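Local structure of nigritoxine (Vibrio nigripulchritudo, 5M41) at residues Ala605-Asp617 and Lys680-Ile694. The protein is a bacterial protein toxin with a new fold, acting on crustaceans and insects. Residues are numbered along the deposited sequence; the frame is centred on the assembly and turned at random.
Sequences AFLTYIEGKKTGD and KMRKVKNDEFALNNI
A water bound by Lys614 O, Lys680 O and Lys683 N joins the two backbones near the C-terminal end of helix 603-614: it donates to both carbonyl oxygens, at 2.6 Å to Lys680 O, and accepts from Lys683 N. The methylenes of Lys614 curve around Lys680 O, CG nearest at 3.3 Å; its ammonium bonds Glu611 and, outside, Asn732 and Val729 O. The extended Lys683 chain passes Lys614 O to reach Gly616 CA.

The one direct hydrogen bond between 605-617 and 680-694 belongs to a salt bridge, Lys613 NZ to Asp687 OD2, short at 2.5 Å. The ammonium takes the anti lone pair of OD2, while OD1 accepts from Ala690 N at 3.0 Å, met from above the carboxylate plane. Asp687 thus N-caps helix 688-704 and pairs with a lysine at once. Bends at chi2 and chi3 (-60° and -91°) bring the Lys613 chain round to the carboxylate, with CG over one face of the Tyr609 ring, offset toward its rim. The Tyr609 hydroxyl, hydrogen-bonded to Glu625, touches the methyl of Ala690. Val684 CG2 rests 4.0 Å from Lys613 CB.

Further toward the N-terminal end of 605-617 the contact is apolar. Ile694 CD1 sits 3.8 Å from Tyr609 CE2 and 4.1 Å from Ile610 CD1, and its CG2 meets the Phe606 ring at the edge. Ile610 divides its branches: CD1 also reaches Val684 CG1, whereas CG2 packs on Met681 CG.

Segments 605-614 and 688-694 run nearly antiparallel (158°), with the 3-10 segment 680-686 packed on the C-terminal part of the former; the salt bridge probably reinforces the Asp687 cap by favouring its ionised form.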
loop_
_atom_site.group_PDB
_atom_site.type_symbol
_atom_site.label_atom_id
_atom_site.label_comp_id
_atom_site.label_asym_id
_atom_site.label_seq_id
_atom_site.Cartn_x
_atom_site.Cartn_y
_atom_site.Cartn_z
ATOM N N ALA A 605 -4.982 -29.655 14.515
ATOM C CA ALA A 605 -4.564 -28.857 13.359
ATOM C C ALA A 605 -5.132 -27.455 13.571
ATOM O O ALA A 605 -4.405 -26.469 13.433
ATOM C CB ALA A 605 -5.056 -29.454 12.043
ATOM N N PHE A 606 -6.421 -27.406 13.932
ATOM C CA PHE A 606 -7.128 -26.155 14.180
ATOM C C PHE A 606 -6.476 -25.429 15.357
ATOM O O PHE A 606 -6.140 -24.253 15.252
ATOM C CB PHE A 606 -8.628 -26.410 14.451
ATOM C CG PHE A 606 -9.446 -25.140 14.654
ATOM C CD1 PHE A 606 -9.812 -24.328 13.560
ATOM C CD2 PHE A 606 -9.855 -24.751 15.931
ATOM C CE1 PHE A 606 -10.566 -23.169 13.742
ATOM C CE2 PHE A 606 -10.613 -23.593 16.113
ATOM C CZ PHE A 606 -10.972 -22.804 15.026
ATOM N N LEU A 607 -6.261 -26.159 16.455
ATOM C CA LEU A 607 -5.636 -25.588 17.659
ATOM C C LEU A 607 -4.287 -24.943 17.323
ATOM O O LEU A 607 -4.034 -23.789 17.707
ATOM C CB LEU A 607 -5.469 -26.639 18.786
ATOM C CG LEU A 607 -4.717 -26.209 20.057
ATOM C CD1 LEU A 607 -5.366 -24.982 20.710
ATOM C CD2 LEU A 607 -4.558 -27.357 21.061
ATOM N N THR A 608 -3.443 -25.679 16.604
ATOM C CA THR A 608 -2.096 -25.216 16.279
ATOM C C THR A 608 -2.184 -23.989 15.404
ATOM O O THR A 608 -1.522 -22.979 15.673
ATOM C CB THR A 608 -1.242 -26.304 15.591
ATOM O OG1 THR A 608 -1.065 -27.400 16.499
ATOM C CG2 THR A 608 0.145 -25.761 15.229
ATOM N N TYR A 609 -3.012 -24.063 14.369
ATOM C CA TYR A 609 -3.108 -22.921 13.460
ATOM C C TYR A 609 -3.575 -21.667 14.198
ATOM O O TYR A 609 -2.957 -20.617 14.070
ATOM C CB TYR A 609 -3.959 -23.219 12.218
ATOM C CG TYR A 609 -4.118 -22.010 11.318
ATOM C CD1 TYR A 609 -3.108 -21.641 10.421
ATOM C CD2 TYR A 609 -5.262 -21.216 11.386
ATOM C CE1 TYR A 609 -3.243 -20.523 9.609
ATOM C CE2 TYR A 609 -5.411 -20.093 10.578
ATOM C CZ TYR A 609 -4.400 -19.755 9.687
ATOM O OH TYR A 609 -4.546 -18.637 8.878
ATOM N N ILE A 610 -4.631 -21.787 14.990
ATOM C CA ILE A 610 -5.205 -20.638 15.668
ATOM C C ILE A 610 -4.231 -20.046 16.706
ATOM O O ILE A 610 -4.057 -18.814 16.761
ATOM C CB ILE A 610 -6.594 -20.971 16.264
ATOM C CG1 ILE A 610 -7.599 -21.222 15.129
ATOM C CG2 ILE A 610 -7.110 -19.852 17.184
ATOM C CD1 ILE A 610 -7.883 -20.022 14.227
ATOM N N GLU A 611 -3.575 -20.902 17.492
ATOM C CA GLU A 611 -2.555 -20.440 18.437
ATOM C C GLU A 611 -1.436 -19.695 17.708
ATOM O O GLU A 611 -0.944 -18.690 18.194
ATOM C CB GLU A 611 -2.005 -21.592 19.281
ATOM C CG GLU A 611 -3.050 -22.196 20.215
ATOM C CD GLU A 611 -3.505 -21.216 21.288
ATOM O OE1 GLU A 611 -2.637 -20.668 21.977
ATOM O OE2 GLU A 611 -4.721 -20.993 21.453
ATOM N N GLY A 612 -1.077 -20.163 16.517
ATOM C CA GLY A 612 -0.099 -19.472 15.697
ATOM C C GLY A 612 -0.601 -18.107 15.258
ATOM O O GLY A 612 0.092 -17.095 15.431
ATOM N N LYS A 613 -1.801 -18.081 14.680
ATOM C CA LYS A 613 -2.424 -16.833 14.246
ATOM C C LYS A 613 -2.709 -15.876 15.410
ATOM O O LYS A 613 -2.686 -14.661 15.216
ATOM C CB LYS A 613 -3.702 -17.095 13.467
ATOM C CG LYS A 613 -3.465 -17.596 12.056
ATOM C CD LYS A 613 -2.669 -16.602 11.218
ATOM C CE LYS A 613 -3.563 -15.641 10.458
ATOM N NZ LYS A 613 -2.815 -14.972 9.359
ATOM N N LYS A 614 -2.974 -16.420 16.601
ATOM C CA LYS A 614 -3.244 -15.605 17.804
ATOM C C LYS A 614 -2.089 -14.695 18.205
ATOM O O LYS A 614 -2.318 -13.645 18.782
ATOM C CB LYS A 614 -3.599 -16.478 19.010
ATOM C CG LYS A 614 -5.070 -16.795 19.123
ATOM C CD LYS A 614 -5.341 -17.895 20.143
ATOM C CE LYS A 614 -4.784 -17.586 21.540
ATOM N NZ LYS A 614 -5.422 -18.508 22.528
ATOM N N THR A 615 -0.853 -15.109 17.921
ATOM C CA THR A 615 0.318 -14.288 18.232
ATOM C C THR A 615 0.329 -12.980 17.437
ATOM O O THR A 615 1.031 -12.027 17.806
ATOM C CB THR A 615 1.638 -15.020 17.927
ATOM O OG1 THR A 615 1.754 -15.221 16.513
ATOM C CG2 THR A 615 1.735 -16.357 18.700
ATOM N N GLY A 616 -0.444 -12.939 16.351
ATOM C CA GLY A 616 -0.428 -11.796 15.446
ATOM C C GLY A 616 0.694 -11.883 14.428
ATOM O O GLY A 616 0.739 -11.088 13.496
ATOM N N ASP A 617 1.598 -12.848 14.611
ATOM C CA ASP A 617 2.704 -13.076 13.676
ATOM C C ASP A 617 2.966 -14.575 13.457
ATOM O O ASP A 617 3.939 -15.139 13.976
ATOM C CB ASP A 617 3.967 -12.358 14.169
ATOM C CG ASP A 617 5.094 -12.335 13.126
ATOM O OD1 ASP A 617 5.006 -13.020 12.077
ATOM O OD2 ASP A 617 6.094 -11.625 13.373
ATOM N N LYS A 680 -9.073 -13.854 23.616
ATOM C CA LYS A 680 -7.692 -14.184 23.206
ATOM C C LYS A 680 -7.518 -14.503 21.713
ATOM O O LYS A 680 -6.387 -14.520 21.191
ATOM C CB LYS A 680 -7.078 -15.275 24.088
ATOM C CG LYS A 680 -7.042 -14.947 25.581
ATOM C CD LYS A 680 -6.192 -13.721 25.903
ATOM C CE LYS A 680 -6.159 -13.491 27.418
ATOM N NZ LYS A 680 -6.327 -12.046 27.705
ATOM N N MET A 681 -8.626 -14.747 21.024
ATOM C CA MET A 681 -8.602 -14.924 19.555
ATOM C C MET A 681 -8.568 -13.637 18.730
ATOM O O MET A 681 -8.464 -13.709 17.496
ATOM C CB MET A 681 -9.832 -15.717 19.107
ATOM C CG MET A 681 -9.566 -17.138 18.698
ATOM S SD MET A 681 -11.059 -17.807 17.925
ATOM C CE MET A 681 -10.738 -17.416 16.209
ATOM N N ARG A 682 -8.663 -12.470 19.374
ATOM C CA ARG A 682 -8.912 -11.204 18.645
ATOM C C ARG A 682 -8.006 -10.970 17.437
ATOM O O ARG A 682 -8.487 -10.583 16.368
ATOM C CB ARG A 682 -8.884 -9.974 19.582
ATOM C CG ARG A 682 -7.624 -9.854 20.422
ATOM C CD ARG A 682 -7.687 -8.708 21.440
ATOM N NE ARG A 682 -6.940 -9.086 22.641
ATOM C CZ ARG A 682 -7.493 -9.506 23.778
ATOM N NH1 ARG A 682 -8.816 -9.561 23.906
ATOM N NH2 ARG A 682 -6.720 -9.849 24.803
ATOM N N LYS A 683 -6.711 -11.242 17.585
ATOM C CA LYS A 683 -5.758 -10.954 16.500
ATOM C C LYS A 683 -5.986 -11.765 15.222
ATOM O O LYS A 683 -5.596 -11.324 14.142
ATOM C CB LYS A 683 -4.321 -11.113 16.977
ATOM C CG LYS A 683 -3.854 -9.985 17.876
ATOM C CD LYS A 683 -2.425 -10.209 18.314
ATOM C CE LYS A 683 -1.944 -9.063 19.186
ATOM N NZ LYS A 683 -0.588 -9.367 19.724
ATOM N N VAL A 684 -6.611 -12.939 15.340
ATOM C CA VAL A 684 -6.934 -13.777 14.167
ATOM C C VAL A 684 -7.792 -12.956 13.199
ATOM O O VAL A 684 -7.662 -13.072 11.979
ATOM C CB VAL A 684 -7.654 -15.093 14.572
ATOM C CG1 VAL A 684 -7.975 -15.963 13.363
ATOM C CG2 VAL A 684 -6.816 -15.869 15.571
ATOM N N LYS A 685 -8.626 -12.090 13.765
ATOM C CA LYS A 685 -9.522 -11.234 12.996
ATOM C C LYS A 685 -8.809 -10.207 12.105
ATOM O O LYS A 685 -9.414 -9.716 11.159
ATOM C CB LYS A 685 -10.487 -10.523 13.938
ATOM C CG LYS A 685 -11.923 -10.486 13.444
ATOM C CD LYS A 685 -12.788 -9.739 14.453
ATOM C CE LYS A 685 -14.273 -9.973 14.192
ATOM N NZ LYS A 685 -15.122 -9.342 15.245
ATOM N N ASN A 686 -7.546 -9.893 12.401
ATOM C CA ASN A 686 -6.710 -9.052 11.525
ATOM C C ASN A 686 -6.516 -9.656 10.137
ATOM O O ASN A 686 -6.320 -8.928 9.154
ATOM C CB ASN A 686 -5.319 -8.839 12.128
ATOM C CG ASN A 686 -5.342 -7.996 13.392
ATOM O OD1 ASN A 686 -6.315 -7.300 13.676
ATOM N ND2 ASN A 686 -4.249 -8.042 14.149
ATOM N N ASP A 687 -6.544 -10.984 10.054
ATOM C CA ASP A 687 -6.480 -11.650 8.748
ATOM C C ASP A 687 -7.877 -12.153 8.356
ATOM O O ASP A 687 -8.223 -13.328 8.551
ATOM C CB ASP A 687 -5.450 -12.777 8.795
ATOM C CG ASP A 687 -5.168 -13.406 7.436
ATOM O OD1 ASP A 687 -5.893 -13.169 6.442
ATOM O OD2 ASP A 687 -4.189 -14.178 7.371
ATOM N N GLU A 688 -8.674 -11.242 7.802
ATOM C CA GLU A 688 -10.043 -11.546 7.400
ATOM C C GLU A 688 -10.116 -12.613 6.315
ATOM O O GLU A 688 -11.059 -13.411 6.281
ATOM C CB GLU A 688 -10.721 -10.283 6.874
ATOM C CG GLU A 688 -11.292 -9.392 7.955
ATOM C CD GLU A 688 -11.981 -8.172 7.367
ATOM O OE1 GLU A 688 -11.293 -7.340 6.713
ATOM O OE2 GLU A 688 -13.213 -8.045 7.555
ATOM N N PHE A 689 -9.142 -12.603 5.418
ATOM C CA PHE A 689 -9.083 -13.588 4.340
ATOM C C PHE A 689 -8.982 -15.005 4.911
ATOM O O PHE A 689 -9.738 -15.902 4.502
ATOM C CB PHE A 689 -7.928 -13.266 3.386
ATOM C CG PHE A 689 -7.841 -14.188 2.181
ATOM C CD1 PHE A 689 -8.656 -13.979 1.067
ATOM C CD2 PHE A 689 -6.928 -15.249 2.161
ATOM C CE1 PHE A 689 -8.556 -14.811 -0.056
ATOM C CE2 PHE A 689 -6.829 -16.081 1.051
ATOM C CZ PHE A 689 -7.642 -15.857 -0.061
ATOM N N ALA A 690 -8.073 -15.204 5.865
ATOM C CA ALA A 690 -7.912 -16.490 6.503
ATOM C C ALA A 690 -9.163 -16.887 7.244
ATOM O O ALA A 690 -9.680 -17.980 7.025
ATOM C CB ALA A 690 -6.721 -16.496 7.446
ATOM N N LEU A 691 -9.657 -15.993 8.109
ATOM C CA LEU A 691 -10.845 -16.293 8.929
ATOM C C LEU A 691 -12.119 -16.602 8.122
ATOM O O LEU A 691 -12.833 -17.553 8.456
ATOM C CB LEU A 691 -11.121 -15.164 9.936
ATOM C CG LEU A 691 -12.084 -15.470 11.077
ATOM C CD1 LEU A 691 -11.653 -16.702 11.864
ATOM C CD2 LEU A 691 -12.180 -14.273 12.003
ATOM N N ASN A 692 -12.413 -15.792 7.100
ATOM C CA ASN A 692 -13.550 -16.062 6.187
ATOM C C ASN A 692 -13.452 -17.452 5.516
ATOM O O ASN A 692 -14.445 -18.182 5.427
ATOM C CB ASN A 692 -13.647 -14.985 5.092
ATOM C CG ASN A 692 -14.088 -13.626 5.637
ATOM O OD1 ASN A 692 -14.536 -13.513 6.780
ATOM N ND2 ASN A 692 -13.947 -12.581 4.822
ATOM N N ASN A 693 -12.251 -17.797 5.035
ATOM C CA ASN A 693 -12.017 -19.110 4.444
ATOM C C ASN A 693 -12.153 -20.269 5.435
ATOM O O ASN A 693 -12.631 -21.326 5.062
ATOM C CB ASN A 693 -10.673 -19.150 3.723
ATOM C CG ASN A 693 -10.753 -18.545 2.345
ATOM O OD1 ASN A 693 -11.562 -18.959 1.533
ATOM N ND2 ASN A 693 -9.910 -17.570 2.073
ATOM N N ILE A 694 -11.744 -20.067 6.694
ATOM C CA ILE A 694 -11.939 -21.074 7.741
ATOM C C ILE A 694 -13.439 -21.369 7.898
ATOM O O ILE A 694 -13.871 -22.537 7.953
ATOM C CB ILE A 694 -11.350 -20.595 9.077
ATOM C CG1 ILE A 694 -9.822 -20.713 9.073
ATOM C CG2 ILE A 694 -11.981 -21.317 10.275
ATOM C CD1 ILE A 694 -9.179 -20.101 10.298
HETATM O O HOH W 1 -5.018 -12.909 19.602
#